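Local structure of hypothetical protein Rv2827c (Mycobacterium tuberculosis, 1ZEL) at residues A185-I190 against Y236-G241. The protein is of unknown function but probably binds DNA through a winged-helix domain and carries a region related to the C-terminal domain of AbiEi antitoxins. Residues are numbered along the deposited sequence; the frame is centred on the assembly and turned at random.
Sequences ALLVQI and YLLDSG
Leu-237 pushes one methyl, CD1, into the angle between Leu-187 and Ile-190, two residues a single helical turn apart on 185-190. The methyl lies 4.0 Å from Leu-187 CG and equally 4.0 Å from Ile-190 CG1, with Leu-187 CD2 and Ile-190 CD1 slightly farther off. Leu-187 and Leu-237 point at each other's helices and slide past one another in opposite directions, the Leu-237 end methyl coming to rest beside the Leu-187 branch point. Ile-190 leaves its helix more to the side; with CG1 set between the backbone N and the carbonyl carbon (chi1 67°), its ethyl arm swings across the Leu-237 methyl at a slant. Leu-187 turns its other branch to the next residue along, CD1 approaching Leu-238 CD2 at 4.2 Å. No hydrogen bond crosses the contact, which is purely apolar and buried. At the C-terminal end of helix 228-240, Ser-240 OG folds back to Tyr-236 O at 2.8 Å, from above the carbonyl plane, while Ser-240 N reaches the same oxygen from the opposite face; two donors thus grip it in the last helical turn. The axes of segments 185-190 and 236-240 come within 11.5 Å, their N-to-C directions 117° apart, the leucines and Ile-190 filling the space between. Helices 183-192 and 228-240 thus meet in a buried apolar layer flanked by Leu-210 and Val-211 of helix 207-212 and Val-288 of helix 288-296.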
loop_
_atom_site.group_PDB
_atom_site.type_symbol
_atom_site.label_atom_id
_atom_site.label_comp_id
_atom_site.label_asym_id
_atom_site.label_seq_id
_atom_site.Cartn_x
_atom_site.Cartn_y
_atom_site.Cartn_z
ATOM N N ALA A 185 -9.389 -4.489 -7.390
ATOM C CA ALA A 185 -9.633 -3.497 -6.344
ATOM C C ALA A 185 -8.840 -2.228 -6.621
ATOM O O ALA A 185 -9.315 -1.123 -6.354
ATOM C CB ALA A 185 -9.347 -4.065 -4.957
ATOM N N LEU A 186 -7.644 -2.389 -7.185
ATOM C CA LEU A 186 -6.859 -1.236 -7.596
ATOM C C LEU A 186 -7.604 -0.423 -8.651
ATOM O O LEU A 186 -7.738 0.796 -8.518
ATOM C CB LEU A 186 -5.508 -1.678 -8.150
ATOM C CG LEU A 186 -4.688 -0.564 -8.799
ATOM C CD1 LEU A 186 -4.265 0.538 -7.796
ATOM C CD2 LEU A 186 -3.518 -1.207 -9.451
ATOM N N LEU A 187 -8.122 -1.098 -9.674
ATOM C CA LEU A 187 -8.766 -0.393 -10.767
ATOM C C LEU A 187 -10.002 0.315 -10.216
ATOM O O LEU A 187 -10.275 1.479 -10.552
ATOM C CB LEU A 187 -9.152 -1.359 -11.891
ATOM C CG LEU A 187 -9.611 -0.751 -13.219
ATOM C CD1 LEU A 187 -9.236 -1.670 -14.397
ATOM C CD2 LEU A 187 -11.150 -0.490 -13.171
ATOM N N VAL A 188 -10.773 -0.381 -9.389
ATOM C CA VAL A 188 -11.974 0.250 -8.829
ATOM C C VAL A 188 -11.604 1.435 -7.931
ATOM O O VAL A 188 -12.282 2.460 -7.934
ATOM C CB VAL A 188 -12.875 -0.750 -8.113
ATOM C CG1 VAL A 188 -14.015 -0.020 -7.410
ATOM C CG2 VAL A 188 -13.432 -1.763 -9.155
ATOM N N GLN A 189 -10.508 1.307 -7.200
ATOM C CA GLN A 189 -10.067 2.394 -6.332
ATOM C C GLN A 189 -9.797 3.643 -7.153
ATOM O O GLN A 189 -10.294 4.726 -6.847
ATOM C CB GLN A 189 -8.787 2.014 -5.583
ATOM C CG GLN A 189 -8.294 3.153 -4.671
ATOM C CD GLN A 189 -6.825 3.068 -4.367
ATOM O OE1 GLN A 189 -6.274 1.986 -4.249
ATOM N NE2 GLN A 189 -6.178 4.221 -4.217
ATOM N N ILE A 190 -8.988 3.494 -8.198
ATOM C CA ILE A 190 -8.549 4.672 -8.932
ATOM C C ILE A 190 -9.676 5.240 -9.841
ATOM O O ILE A 190 -9.673 6.427 -10.166
ATOM C CB ILE A 190 -7.257 4.349 -9.701
ATOM C CG1 ILE A 190 -7.528 3.342 -10.810
ATOM C CG2 ILE A 190 -6.226 3.708 -8.741
ATOM C CD1 ILE A 190 -6.289 3.077 -11.693
ATOM N N TYR A 236 -14.403 2.962 -18.750
ATOM C CA TYR A 236 -13.488 3.694 -19.618
ATOM C C TYR A 236 -12.024 3.222 -19.496
ATOM O O TYR A 236 -11.280 3.220 -20.481
ATOM C CB TYR A 236 -13.556 5.185 -19.284
ATOM C CG TYR A 236 -12.680 6.030 -20.166
ATOM C CD1 TYR A 236 -12.981 6.201 -21.512
ATOM C CD2 TYR A 236 -11.557 6.678 -19.653
ATOM C CE1 TYR A 236 -12.187 6.989 -22.340
ATOM C CE2 TYR A 236 -10.751 7.465 -20.480
ATOM C CZ TYR A 236 -11.069 7.612 -21.816
ATOM O OH TYR A 236 -10.279 8.399 -22.625
ATOM N N LEU A 237 -11.603 2.852 -18.287
ATOM C CA LEU A 237 -10.271 2.228 -18.108
ATOM C C LEU A 237 -10.161 0.897 -18.872
ATOM O O LEU A 237 -9.146 0.628 -19.537
ATOM C CB LEU A 237 -9.922 2.070 -16.601
ATOM C CG LEU A 237 -9.612 3.394 -15.850
ATOM C CD1 LEU A 237 -9.434 3.131 -14.352
ATOM C CD2 LEU A 237 -8.376 4.136 -16.398
ATOM N N LEU A 238 -11.215 0.085 -18.850
ATOM C CA LEU A 238 -11.199 -1.134 -19.663
ATOM C C LEU A 238 -11.000 -0.802 -21.130
ATOM O O LEU A 238 -10.205 -1.450 -21.802
ATOM C CB LEU A 238 -12.457 -1.980 -19.476
ATOM C CG LEU A 238 -12.675 -2.636 -18.104
ATOM C CD1 LEU A 238 -13.818 -3.638 -18.135
ATOM C CD2 LEU A 238 -11.422 -3.303 -17.607
ATOM N N ASP A 239 -11.743 0.206 -21.600
ATOM C CA ASP A 239 -11.691 0.673 -22.983
ATOM C C ASP A 239 -10.272 1.124 -23.308
ATOM O O ASP A 239 -9.677 0.686 -24.292
ATOM C CB ASP A 239 -12.703 1.830 -23.151
ATOM C CG ASP A 239 -13.000 2.158 -24.614
ATOM O OD1 ASP A 239 -12.109 2.686 -25.275
ATOM O OD2 ASP A 239 -14.127 1.876 -25.086
ATOM N N SER A 240 -9.733 1.985 -22.448
ATOM C CA SER A 240 -8.374 2.500 -22.568
ATOM C C SER A 240 -7.285 1.415 -22.536
ATOM O O SER A 240 -6.220 1.587 -23.147
ATOM C CB SER A 240 -8.129 3.533 -21.460
ATOM O OG SER A 240 -9.092 4.585 -21.576
ATOM N N GLY A 241 -7.562 0.297 -21.859
ATOM C CA GLY A 241 -6.640 -0.848 -21.843
ATOM C C GLY A 241 -6.884 -1.785 -23.000
ATOM O O GLY A 241 -6.465 -2.943 -22.982
#